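Local coordinates for protein ecdysteroid-phosphate phosphatase (Bombyx mori, PDB 3C7T) that hydrolyses ecdysteroid phosphates such as ecdysone 22-phosphate to the free, active hormones and also acts as a protein tyrosine phosphatase, at residues R4-R15 with Y227-W238. Sequence-based numbering, arbitrary orientation.
Sequences RRWVFALRHGER and YCALGAMRGKPW. With WO4 (tungstate(VI)ion), chain E.
The phosphate pocket of this histidine phosphatase domain opens where strand 5-11 ends against Tyr227 and Cys228. His12, the residue phosphorylated in catalysis, puts NE2 2.5 Å from the tungsten of tungstate, which probably sits where the substrate phosphate binds. Its CG sits between backbone N and carbonyl carbon (chi1 58°), and ND1 donates to Gly13 O at 2.8 Å, nearly in the ring plane, which fixes the imidazole's rotation. Arg11 stretches out from CG to NE and meets the oxyanion edge-on, NE to O1 and NH2 to O3, while Tyr227 CD1 lies over one face of its guanidinium. Arg15 NH1 also reaches O3; Arg92, His192, Ala193 and Lys224 add further hydrogen bonds to the ion, and Glu120 also lines the pocket. Tyr227 turns its ring to the loop after the strand, with Glu14 CA 3.4 Å from the ring centroid in a CH-pi contact, and meets His12 rim to rim. The Glu14 carboxylate hydrogen-bonds to Thr61 through OE1 and to Ser251 of the second subunit through OE2; Tyr227 N makes a weak hydrogen bond to Ser253 of that subunit.

Behind the pocket, strand 230-235 runs antiparallel to strand 5-11, which on its other edge pairs in parallel with strand 187-191 in the mixed central sheet. Val7-Met233 and Ala9-Gly231 are hydrogen-bonded pairs, Gly231 N to Ala9 O measuring 2.8 Å. Phe8, Leu10, Leu230 and Ala232 share one face; on the other, Val7 CG2 touches Trp238 CH2 at 3.6 Å. At the far end Arg234 lies across Trp6: CD is centred over the six-membered ring, and the guanidinium stacks toward the five-membered ring, planes 24° apart.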
# COMPACT_ATOMS: atom_id res chain seq x y z
N ARG A 4 23.90 -22.82 8.97
CA ARG A 4 24.08 -21.47 8.36
C ARG A 4 23.06 -20.43 8.86
O ARG A 4 22.00 -20.78 9.40
CB ARG A 4 24.14 -21.55 6.82
CG ARG A 4 25.58 -21.46 6.30
CD ARG A 4 25.85 -22.28 5.04
NE ARG A 4 25.16 -21.76 3.86
CZ ARG A 4 25.71 -20.99 2.92
NH1 ARG A 4 26.98 -20.62 3.00
NH2 ARG A 4 24.97 -20.59 1.90
N ARG A 5 23.41 -19.16 8.67
CA ARG A 5 22.73 -18.01 9.26
C ARG A 5 22.33 -17.07 8.12
O ARG A 5 22.96 -17.09 7.07
CB ARG A 5 23.76 -17.31 10.14
CG ARG A 5 23.24 -16.26 11.06
CD ARG A 5 24.11 -16.18 12.29
NE ARG A 5 25.36 -15.45 12.11
CZ ARG A 5 25.61 -14.27 12.65
NH1 ARG A 5 24.68 -13.66 13.38
NH2 ARG A 5 26.78 -13.68 12.47
N TRP A 6 21.30 -16.25 8.33
CA TRP A 6 20.92 -15.20 7.36
C TRP A 6 21.37 -13.81 7.79
O TRP A 6 21.26 -13.43 8.95
CB TRP A 6 19.40 -15.12 7.19
CG TRP A 6 18.68 -16.29 6.61
CD1 TRP A 6 18.08 -17.30 7.30
CD2 TRP A 6 18.43 -16.54 5.23
NE1 TRP A 6 17.48 -18.18 6.42
CE2 TRP A 6 17.68 -17.73 5.14
CE3 TRP A 6 18.78 -15.87 4.04
CZ2 TRP A 6 17.27 -18.27 3.92
CZ3 TRP A 6 18.36 -16.40 2.83
CH2 TRP A 6 17.62 -17.60 2.78
N VAL A 7 21.85 -13.03 6.84
CA VAL A 7 22.03 -11.60 7.05
C VAL A 7 21.29 -10.89 5.91
O VAL A 7 21.48 -11.21 4.72
CB VAL A 7 23.52 -11.19 7.12
CG1 VAL A 7 23.66 -9.69 7.22
CG2 VAL A 7 24.21 -11.88 8.32
N PHE A 8 20.43 -9.94 6.28
CA PHE A 8 19.56 -9.26 5.32
C PHE A 8 19.87 -7.79 5.29
O PHE A 8 20.36 -7.23 6.27
CB PHE A 8 18.09 -9.43 5.73
CG PHE A 8 17.63 -10.85 5.71
CD1 PHE A 8 17.56 -11.55 4.51
CD2 PHE A 8 17.24 -11.47 6.88
CE1 PHE A 8 17.10 -12.86 4.49
CE2 PHE A 8 16.77 -12.79 6.87
CZ PHE A 8 16.71 -13.47 5.68
N ALA A 9 19.56 -7.14 4.16
CA ALA A 9 19.67 -5.69 4.07
C ALA A 9 18.39 -5.23 3.38
O ALA A 9 17.94 -5.84 2.39
CB ALA A 9 20.86 -5.26 3.26
N LEU A 10 17.80 -4.19 3.94
CA LEU A 10 16.49 -3.72 3.47
C LEU A 10 16.50 -2.21 3.27
O LEU A 10 16.83 -1.47 4.20
CB LEU A 10 15.44 -4.13 4.50
CG LEU A 10 13.96 -3.78 4.30
CD1 LEU A 10 13.37 -4.56 3.11
CD2 LEU A 10 13.19 -4.11 5.53
N ARG A 11 16.12 -1.73 2.08
CA ARG A 11 15.91 -0.27 1.91
C ARG A 11 14.60 0.15 2.62
O ARG A 11 13.63 -0.63 2.72
CB ARG A 11 15.84 0.11 0.41
CG ARG A 11 15.87 1.62 0.18
CD ARG A 11 15.65 1.98 -1.29
NE ARG A 11 15.51 3.41 -1.44
CZ ARG A 11 14.82 3.99 -2.42
NH1 ARG A 11 14.18 3.27 -3.35
NH2 ARG A 11 14.72 5.30 -2.47
N HIS A 12 14.56 1.39 3.11
CA HIS A 12 13.37 1.92 3.75
C HIS A 12 12.20 1.92 2.74
O HIS A 12 12.40 1.80 1.52
CB HIS A 12 13.65 3.35 4.19
CG HIS A 12 14.06 4.24 3.06
ND1 HIS A 12 13.17 4.70 2.10
CD2 HIS A 12 15.27 4.74 2.73
CE1 HIS A 12 13.82 5.44 1.23
NE2 HIS A 12 15.10 5.47 1.58
N GLY A 13 10.97 2.06 3.26
CA GLY A 13 9.78 2.09 2.42
C GLY A 13 9.56 3.48 1.84
O GLY A 13 10.41 4.37 1.97
N GLU A 14 8.41 3.65 1.20
CA GLU A 14 8.03 4.90 0.51
C GLU A 14 8.11 6.12 1.43
O GLU A 14 7.57 6.11 2.53
CB GLU A 14 6.60 4.77 -0.03
CG GLU A 14 6.09 6.02 -0.76
CD GLU A 14 4.68 5.85 -1.32
OE1 GLU A 14 3.69 5.90 -0.54
OE2 GLU A 14 4.57 5.69 -2.56
N ARG A 15 8.77 7.18 0.95
CA ARG A 15 8.99 8.40 1.75
C ARG A 15 7.89 9.45 1.54
O ARG A 15 7.50 9.72 0.38
CB ARG A 15 10.33 9.04 1.33
CG ARG A 15 11.54 8.28 1.84
CD ARG A 15 12.79 8.75 1.15
NE ARG A 15 13.14 10.15 1.41
CZ ARG A 15 14.37 10.66 1.22
NH1 ARG A 15 15.35 9.89 0.76
NH2 ARG A 15 14.63 11.95 1.50
N TYR A 227 11.91 0.69 -3.23
CA TYR A 227 11.56 0.78 -1.81
C TYR A 227 11.40 -0.61 -1.22
O TYR A 227 10.80 -1.49 -1.87
CB TYR A 227 10.24 1.51 -1.66
CG TYR A 227 10.25 3.00 -1.94
CD1 TYR A 227 11.18 3.85 -1.31
CD2 TYR A 227 9.25 3.58 -2.72
CE1 TYR A 227 11.13 5.22 -1.51
CE2 TYR A 227 9.19 4.97 -2.94
CZ TYR A 227 10.15 5.78 -2.32
OH TYR A 227 10.10 7.15 -2.49
N CYS A 228 11.92 -0.81 -0.01
CA CYS A 228 11.93 -2.12 0.66
C CYS A 228 12.52 -3.26 -0.20
O CYS A 228 12.18 -4.40 -0.01
CB CYS A 228 10.53 -2.47 1.19
SG CYS A 228 10.04 -1.42 2.60
N ALA A 229 13.42 -2.93 -1.13
CA ALA A 229 14.25 -3.95 -1.78
C ALA A 229 15.02 -4.73 -0.70
O ALA A 229 15.59 -4.14 0.21
CB ALA A 229 15.21 -3.33 -2.74
N LEU A 230 14.99 -6.05 -0.83
CA LEU A 230 15.57 -6.94 0.16
C LEU A 230 16.72 -7.71 -0.46
O LEU A 230 16.59 -8.35 -1.51
CB LEU A 230 14.50 -7.91 0.69
CG LEU A 230 14.95 -8.91 1.75
CD1 LEU A 230 15.28 -8.26 3.10
CD2 LEU A 230 13.90 -10.01 1.94
N GLY A 231 17.87 -7.60 0.20
CA GLY A 231 19.05 -8.36 -0.18
C GLY A 231 19.34 -9.40 0.88
O GLY A 231 19.04 -9.18 2.08
N ALA A 232 19.92 -10.52 0.45
CA ALA A 232 20.22 -11.65 1.34
C ALA A 232 21.61 -12.27 1.16
O ALA A 232 22.10 -12.46 0.03
CB ALA A 232 19.16 -12.75 1.20
N MET A 233 22.23 -12.57 2.30
CA MET A 233 23.44 -13.39 2.36
C MET A 233 23.25 -14.50 3.39
O MET A 233 22.53 -14.34 4.38
CB MET A 233 24.65 -12.54 2.69
CG MET A 233 24.94 -11.51 1.61
SD MET A 233 26.48 -10.65 1.82
CE MET A 233 27.62 -11.82 1.08
N ARG A 234 23.91 -15.63 3.13
CA ARG A 234 23.98 -16.72 4.09
C ARG A 234 25.42 -17.16 4.24
O ARG A 234 26.21 -17.07 3.30
CB ARG A 234 23.12 -17.91 3.66
CG ARG A 234 21.66 -17.68 3.89
CD ARG A 234 20.89 -18.95 3.76
NE ARG A 234 20.93 -19.71 5.00
CZ ARG A 234 20.13 -20.73 5.28
NH1 ARG A 234 19.22 -21.12 4.39
NH2 ARG A 234 20.24 -21.36 6.44
N GLY A 235 25.73 -17.62 5.44
CA GLY A 235 27.07 -18.09 5.78
C GLY A 235 27.17 -18.44 7.24
O GLY A 235 26.15 -18.58 7.92
N LYS A 236 28.39 -18.60 7.75
CA LYS A 236 29.62 -18.55 6.96
C LYS A 236 29.77 -19.80 6.08
O LYS A 236 29.18 -20.84 6.38
CB LYS A 236 30.83 -18.43 7.89
CG LYS A 236 30.72 -17.34 8.95
CD LYS A 236 32.09 -17.04 9.57
CE LYS A 236 32.46 -18.06 10.62
NZ LYS A 236 33.80 -17.75 11.21
N PRO A 237 30.53 -19.70 4.97
CA PRO A 237 31.13 -18.48 4.46
C PRO A 237 30.05 -17.70 3.71
O PRO A 237 29.11 -18.31 3.17
CB PRO A 237 32.18 -19.00 3.49
CG PRO A 237 31.56 -20.24 2.93
CD PRO A 237 30.81 -20.86 4.09
N TRP A 238 30.18 -16.38 3.68
CA TRP A 238 29.09 -15.53 3.20
C TRP A 238 28.85 -15.57 1.69
O TRP A 238 29.71 -15.14 0.91
CB TRP A 238 29.32 -14.10 3.69
CG TRP A 238 29.37 -14.03 5.19
CD1 TRP A 238 30.47 -13.80 5.97
CD2 TRP A 238 28.28 -14.23 6.09
NE1 TRP A 238 30.13 -13.83 7.30
CE2 TRP A 238 28.78 -14.09 7.40
CE3 TRP A 238 26.91 -14.51 5.91
CZ2 TRP A 238 27.97 -14.22 8.53
CZ3 TRP A 238 26.11 -14.64 7.03
CH2 TRP A 238 26.64 -14.49 8.33
W WO4 E . 17.02 6.55 0.42
O1 WO4 E . 17.48 4.74 -0.08
O2 WO4 E . 18.48 7.49 -0.54
O3 WO4 E . 15.42 7.43 -0.35
O4 WO4 E . 17.34 7.07 2.28